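Local coordinates for CELL WALL surface anchor family protein (Streptococcus pneumoniae, PDB 2X9Z) that probably forms the repeating shaft subunit of the pneumococcal pilus, a cell-surface fibre of cell adhesion, at residues A[4-7]-A[12-15]; A[38-43]-A[51-56]. The protein carries 1 engineered substitution. All coordinates share one frame; numbering follows the deposited sequence.

Interaction 1. Residues A[4-7]-A[12-15]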
ATOM      1  N   LYS A   4      -1.623   0.631  14.880  1.00 13.35           N
ATOM      2  CA  LYS A   4      -0.689   1.665  14.439  1.00 13.23           C
ATOM      3  C   LYS A   4       0.357   1.033  13.545  1.00 12.51           C
ATOM      4  O   LYS A   4       0.659  -0.145  13.691  1.00 13.43           O
ATOM      5  CB  LYS A   4      -0.012   2.320  15.644  1.00 17.34           C
ATOM      6  CG  LYS A   4      -0.981   3.027  16.589  1.00 23.12           C
ATOM      7  CD  LYS A   4      -0.243   3.761  17.703  1.00 30.99           C
ATOM      8  CE  LYS A   4       0.591   2.810  18.541  1.00 37.29           C
ATOM      9  NZ  LYS A   4      -0.241   1.845  19.304  1.00 40.48           N
ATOM     10  N   ILE A   5       0.913   1.810  12.623  1.00 10.80           N
ATOM     11  CA  ILE A   5       1.871   1.265  11.665  1.00 11.07           C
ATOM     12  C   ILE A   5       2.953   2.266  11.302  1.00 10.21           C
ATOM     13  O   ILE A   5       2.732   3.472  11.348  1.00 12.36           O
ATOM     14  CB  ILE A   5       1.151   0.799  10.375  1.00 11.56           C
ATOM     15  CG1 ILE A   5       2.080  -0.022   9.479  1.00 11.04           C
ATOM     16  CG2 ILE A   5       0.562   1.987   9.625  1.00 12.25           C
ATOM     17  CD1 ILE A   5       1.336  -0.788   8.412  1.00 12.23           C
ATOM     18  N   ASP A   6       4.125   1.749  10.960  1.00 10.02           N
ATOM     19  CA  ASP A   6       5.168   2.577  10.391  1.00 10.81           C
ATOM     20  C   ASP A   6       5.955   1.749   9.385  1.00 10.74           C
ATOM     21  O   ASP A   6       6.041   0.519   9.505  1.00 11.62           O
ATOM     22  CB  ASP A   6       6.099   3.102  11.479  1.00 12.44           C
ATOM     23  CG  ASP A   6       7.061   4.160  10.957  1.00 14.38           C
ATOM     24  OD1 ASP A   6       6.678   4.945  10.054  1.00 16.14           O
ATOM     25  OD2 ASP A   6       8.207   4.209  11.447  1.00 17.14           O
ATOM     26  N   LYS A   7       6.504   2.426   8.385  1.00 11.05           N
ATOM     27  CA  LYS A   7       7.369   1.787   7.419  1.00 11.91           C
ATOM     28  C   LYS A   7       8.657   2.582   7.302  1.00 11.00           C
ATOM     29  O   LYS A   7       8.630   3.807   7.195  1.00 12.56           O
ATOM     30  CB  LYS A   7       6.702   1.720   6.056  1.00 13.45           C
ATOM     31  CG  LYS A   7       7.605   1.090   5.040  1.00 16.31           C
ATOM     32  CD  LYS A   7       7.030   1.100   3.669  1.00 19.03           C
ATOM     33  CE  LYS A   7       7.967   0.330   2.783  1.00 21.72           C
ATOM     34  NZ  LYS A   7       7.305  -0.026   1.534  1.00 24.85           N
ATOM     35  N   LYS A  12      14.648   1.137  11.693  1.00 16.26           N
ATOM     36  CA  LYS A  12      14.202   2.516  11.874  1.00 15.99           C
ATOM     37  C   LYS A  12      12.692   2.695  12.011  1.00 16.29           C
ATOM     38  O   LYS A  12      12.234   3.782  12.358  1.00 17.17           O
ATOM     39  CB  LYS A  12      14.725   3.388  10.730  1.00 17.92           C
ATOM     40  CG  LYS A  12      16.247   3.475  10.656  1.00 24.44           C
ATOM     41  CD  LYS A  12      16.686   4.422   9.542  1.00 31.68           C
ATOM     42  CE  LYS A  12      18.145   4.848   9.686  1.00 38.77           C
ATOM     43  NZ  LYS A  12      19.100   3.743   9.411  1.00 42.28           N
ATOM     44  N   ALA A  13      11.917   1.643  11.754  1.00 14.32           N
ATOM     45  CA  ALA A  13      10.463   1.762  11.854  1.00 14.09           C
ATOM     46  C   ALA A  13      10.012   1.811  13.311  1.00 16.26           C
ATOM     47  O   ALA A  13      10.516   1.073  14.152  1.00 17.73           O
ATOM     48  CB  ALA A  13       9.777   0.625  11.123  1.00 15.29           C
ATOM     49  N   ASN A  14       9.053   2.685  13.593  1.00 15.62           N
ATOM     50  CA  ASN A  14       8.596   2.917  14.954  1.00 17.66           C
ATOM     51  C   ASN A  14       7.229   3.593  14.920  1.00 16.76           C
ATOM     52  O   ASN A  14       7.141   4.804  14.733  1.00 18.67           O
ATOM     53  CB  ASN A  14       9.619   3.789  15.688  1.00 20.60           C
ATOM     54  CG  ASN A  14       9.314   3.942  17.167  1.00 24.92           C
ATOM     55  OD1 ASN A  14       8.156   3.906  17.586  1.00 26.48           O
ATOM     56  ND2 ASN A  14      10.360   4.135  17.965  1.00 27.62           N
ATOM     57  N   PRO A  15       6.151   2.809  15.094  1.00 17.30           N
ATOM     58  CA  PRO A  15       4.799   3.370  14.970  1.00 20.59           C
ATOM     59  C   PRO A  15       4.495   4.444  16.004  1.00 26.21           C
ATOM     60  O   PRO A  15       3.707   5.342  15.717  1.00 30.61           O
ATOM     61  CB  PRO A  15       3.893   2.164  15.212  1.00 19.68           C
ATOM     62  CG  PRO A  15       4.721   0.989  14.854  1.00 20.13           C
ATOM     63  CD  PRO A  15       6.127   1.342  15.246  1.00 18.77           C
TER
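The D6 carboxylate is held at both oxygens: OD2 accepts the backbone N-H of N14, while OD1 forms a salt bridge with K22. The bond from N14 N to D6 OD2 is short, 2.8 Å, and nearly straight (169° at the hydrogen), and it enters on the anti lone pair of OD2, the one turned from OD1. With CG anti to the backbone N (chi1 -170°), the carboxylate leans over the returning chain, where OD2 also lies 3.4 Å from A13 CA. Two polar grips should limit rotation of the carboxylate and probably favour its charged form. Next to this bond the P15 ring packs on the strand backbone, CG near D6 N and CB near I5 N; D6 CB is 3.6 Å from P15 N, and P15 CB meets K4 CB at 3.9 Å. The K4 chain, bent at chi3 and chi4, leads NZ away to a salt bridge with E109, whereas K7 points to the other side of the strand, its NZ covalently joined to N132 CG, an isopeptide cross-link of the kind known in Gram-positive pilins, and hydrogen-bonded to D55. The 12-15 loop thus doubles back along strand 4-9, an outermost strand of its antiparallel sheet, and A13 and P15 also touch V39 on the adjacent strand 33-42.

Interaction 2. Residues A[38-43]-A[51-56]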
ATOM      1  N   ILE A  38       8.271  -3.106   7.953  1.00 10.67           N
ATOM      2  CA  ILE A  38       6.957  -2.565   8.257  1.00 11.17           C
ATOM      3  C   ILE A  38       6.617  -3.092   9.648  1.00 11.26           C
ATOM      4  O   ILE A  38       6.630  -4.304   9.875  1.00 11.87           O
ATOM      5  CB  ILE A  38       5.899  -3.086   7.257  1.00 11.54           C
ATOM      6  CG1 ILE A  38       6.306  -2.783   5.808  1.00 12.47           C
ATOM      7  CG2 ILE A  38       4.520  -2.529   7.593  1.00 13.27           C
ATOM      8  CD1 ILE A  38       5.520  -3.586   4.808  1.00 14.51           C
ATOM      9  N   VAL A  39       6.340  -2.184  10.579  1.00 10.57           N
ATOM     10  CA  VAL A  39       6.032  -2.565  11.950  1.00 10.24           C
ATOM     11  C   VAL A  39       4.608  -2.126  12.281  1.00  9.89           C
ATOM     12  O   VAL A  39       4.251  -0.958  12.068  1.00 11.23           O
ATOM     13  CB  VAL A  39       7.025  -1.928  12.948  1.00 11.50           C
ATOM     14  CG1 VAL A  39       6.591  -2.193  14.374  1.00 12.29           C
ATOM     15  CG2 VAL A  39       8.445  -2.444  12.698  1.00 13.33           C
ATOM     16  N   THR A  40       3.801  -3.064  12.774  1.00 10.41           N
ATOM     17  CA  THR A  40       2.395  -2.803  13.072  1.00 10.62           C
ATOM     18  C   THR A  40       2.084  -3.212  14.501  1.00 10.95           C
ATOM     19  O   THR A  40       2.470  -4.295  14.944  1.00 13.18           O
ATOM     20  CB  THR A  40       1.470  -3.581  12.105  1.00 11.10           C
ATOM     21  OG1 THR A  40       1.880  -3.319  10.759  1.00 11.95           O
ATOM     22  CG2 THR A  40       0.019  -3.154  12.280  1.00 12.19           C
ATOM     23  N   LYS A  41       1.400  -2.332  15.224  1.00 11.71           N
ATOM     24  CA  LYS A  41       0.974  -2.611  16.583  1.00 12.68           C
ATOM     25  C   LYS A  41      -0.516  -2.907  16.576  1.00 11.89           C
ATOM     26  O   LYS A  41      -1.319  -2.066  16.178  1.00 14.43           O
ATOM     27  CB  LYS A  41       1.230  -1.401  17.484  1.00 14.91           C
ATOM     28  CG  LYS A  41       2.666  -0.940  17.529  1.00 18.92           C
ATOM     29  CD  LYS A  41       3.535  -1.865  18.346  1.00 22.42           C
ATOM     30  CE  LYS A  41       4.948  -1.305  18.460  1.00 24.97           C
ATOM     31  NZ  LYS A  41       5.850  -2.197  19.245  1.00 25.72           N
ATOM     32  N   ILE A  42      -0.875  -4.102  17.020  1.00 12.94           N
ATOM     33  CA  ILE A  42      -2.268  -4.511  17.094  1.00 13.49           C
ATOM     34  C   ILE A  42      -2.696  -4.454  18.554  1.00 13.01           C
ATOM     35  O   ILE A  42      -2.007  -4.984  19.424  1.00 12.88           O
ATOM     36  CB  ILE A  42      -2.441  -5.926  16.502  1.00 14.39           C
ATOM     37  CG1 ILE A  42      -2.133  -5.879  14.996  1.00 19.16           C
ATOM     38  CG2 ILE A  42      -3.841  -6.492  16.778  1.00 14.76           C
ATOM     39  CD1 ILE A  42      -2.240  -7.199  14.297  1.00 21.74           C
ATOM     40  N   PRO A  43      -3.819  -3.776  18.835  1.00 14.64           N
ATOM     41  CA  PRO A  43      -4.233  -3.545  20.224  1.00 15.62           C
ATOM     42  C   PRO A  43      -4.610  -4.837  20.957  1.00 13.97           C
ATOM     43  O   PRO A  43      -4.956  -5.843  20.333  1.00 15.11           O
ATOM     44  CB  PRO A  43      -5.468  -2.641  20.078  1.00 21.31           C
ATOM     45  CG  PRO A  43      -5.434  -2.124  18.688  1.00 24.81           C
ATOM     46  CD  PRO A  43      -4.754  -3.177  17.872  1.00 19.14           C
ATOM     47  N   ALA A  51      -6.335  -9.283   8.615  1.00 11.47           N
ATOM     48  CA  ALA A  51      -5.143  -8.490   8.867  1.00 11.38           C
ATOM     49  C   ALA A  51      -4.248  -8.687   7.650  1.00 11.33           C
ATOM     50  O   ALA A  51      -3.557  -9.700   7.533  1.00 11.77           O
ATOM     51  CB  ALA A  51      -4.446  -8.940  10.136  1.00 12.43           C
ATOM     52  N   ASN A  52      -4.293  -7.714   6.742  1.00 11.08           N
ATOM     53  CA  ASN A  52      -3.628  -7.802   5.447  0.56 11.38           C
ATOM     54  C   ASN A  52      -2.682  -6.622   5.229  1.00  9.43           C
ATOM     55  O   ASN A  52      -3.066  -5.473   5.470  0.86  9.11           O
ATOM     56  CB  ASN A  52      -4.697  -7.820   4.350  0.56 12.87           C
ATOM     57  CG  ASN A  52      -4.115  -7.870   2.948  0.56 15.36           C
ATOM     58  OD1 ASN A  52      -3.665  -8.920   2.487  0.56 16.84           O
ATOM     59  ND2 ASN A  52      -4.142  -6.731   2.251  0.56 16.43           N
ATOM     60  N   TRP A  53      -1.470  -6.904   4.760  1.00 10.24           N
ATOM     61  CA  TRP A  53      -0.528  -5.855   4.385  1.00  9.32           C
ATOM     62  C   TRP A  53      -0.286  -5.928   2.882  1.00 10.03           C
ATOM     63  O   TRP A  53      -0.067  -7.002   2.332  1.00 12.01           O
ATOM     64  CB  TRP A  53       0.813  -6.006   5.112  1.00 10.54           C
ATOM     65  CG  TRP A  53       0.734  -5.800   6.597  1.00  9.07           C
ATOM     66  CD1 TRP A  53       0.999  -4.639   7.284  1.00 10.56           C
ATOM     67  CD2 TRP A  53       0.360  -6.776   7.583  1.00  9.68           C
ATOM     68  NE1 TRP A  53       0.820  -4.841   8.632  1.00 11.30           N
ATOM     69  CE2 TRP A  53       0.427  -6.140   8.842  1.00 10.56           C
ATOM     70  CE3 TRP A  53      -0.022  -8.122   7.524  1.00 11.13           C
ATOM     71  CZ2 TRP A  53       0.129  -6.802  10.031  1.00 12.01           C
ATOM     72  CZ3 TRP A  53      -0.319  -8.778   8.708  1.00 11.93           C
ATOM     73  CH2 TRP A  53      -0.240  -8.115   9.945  1.00 12.53           C
ATOM     74  N   SER A  54      -0.299  -4.778   2.228  1.00  8.79           N
ATOM     75  CA  SER A  54      -0.137  -4.711   0.788  1.00  9.03           C
ATOM     76  C   SER A  54       0.933  -3.651   0.512  1.00  8.60           C
ATOM     77  O   SER A  54       0.856  -2.538   1.028  1.00 10.52           O
ATOM     78  CB  SER A  54      -1.480  -4.338   0.148  1.00  9.75           C
ATOM     79  OG  SER A  54      -1.415  -4.298  -1.266  1.00 10.65           O
ATOM     80  N   ASP A  55       1.924  -3.995  -0.306  1.00  8.98           N
ATOM     81  CA  ASP A  55       3.079  -3.137  -0.529  1.00  8.81           C
ATOM     82  C   ASP A  55       3.433  -3.097  -2.019  1.00  8.76           C
ATOM     83  O   ASP A  55       3.570  -4.136  -2.658  1.00  8.63           O
ATOM     84  CB  ASP A  55       4.243  -3.701   0.291  1.00 11.35           C
ATOM     85  CG  ASP A  55       5.416  -2.757   0.411  1.00 13.24           C
ATOM     86  OD1 ASP A  55       5.519  -1.747  -0.322  1.00 14.94           O
ATOM     87  OD2 ASP A  55       6.267  -3.063   1.272  1.00 16.70           O
ATOM     88  N   ARG A  56       3.575  -1.899  -2.579  1.00  8.78           N
ATOM     89  CA  ARG A  56       4.051  -1.752  -3.957  1.00  9.34           C
ATOM     90  C   ARG A  56       5.106  -0.669  -4.003  1.00  8.67           C
ATOM     91  O   ARG A  56       5.127   0.220  -3.153  1.00 10.74           O
ATOM     92  CB  ARG A  56       2.909  -1.402  -4.911  1.00  8.95           C
ATOM     93  CG  ARG A  56       1.845  -2.481  -5.054  1.00 10.54           C
ATOM     94  CD  ARG A  56       2.398  -3.719  -5.777  1.00 10.72           C
ATOM     95  NE  ARG A  56       1.367  -4.725  -6.068  1.00 11.65           N
ATOM     96  CZ  ARG A  56       0.876  -5.586  -5.182  1.00 10.45           C
ATOM     97  NH1 ARG A  56       1.297  -5.562  -3.927  1.00 11.96           N
ATOM     98  NH2 ARG A  56      -0.049  -6.465  -5.551  1.00 12.97           N
TER
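T40 meets the indole of W53 at its pyrrole edge, the two side chains crossing at a slant. W53 NE1 donates to T40 OG1 over 2.8 Å, with 155° at the hydrogen and the hydroxyl oxygen tilted 16° from the ring plane; T40 CB lies in that plane, 4.1 Å from W53 CZ2. With OG1 beside the backbone N and anti to the carbonyl carbon (chi1 -51°), the hydroxyl is turned to the indole N-H, so this buried polar group has a partner within the core. I38 runs past W53 in the opposite direction, its CG2 reaching the ring obliquely at 4.1 Å from CD1. Strands 33-42 and 50-57 belong to different sheets, and their segments run roughly antiparallel, with axes 10.5 Å apart: this is face-to-face packing in a β-sandwich, within the range assigned to a Cna-B-like pilin domain. I5 of strand 4-9 touches I38, T40 and W53, and the W53 ring also meets that of F136. Farther along, I38 extends antiparallel past D55, so that CD1 comes within 3.7 Å of D55 OD2. Besides the K7 bond to D55 OD1, OD2 has a weak bond to Y116 OH.

Interaction 1 is partly buried and lies where a loop folds against an outermost strand; interaction 2 is wholly buried, between the two facing sheets. Both reach one sheet, in which strands 4-9 and 33-42 are neighbours, joined by probable hydrogen bonds from K41 N to K4 O (2.8 Å) and from V39 N to D6 O (2.9 Å). Residues alternate along strand 4-9: K4 and D6 face the loop, while I5 and K7 point to the other side, toward the residues of interaction 2. At the partly buried sheet edge a carboxylate, probably charged, takes a backbone N-H; in the core, a neutral indole-hydroxyl bond sits among apolar side chains. P15 CG packs 3.4 Å from V39 O, bringing the loop against strand 33-42 as well.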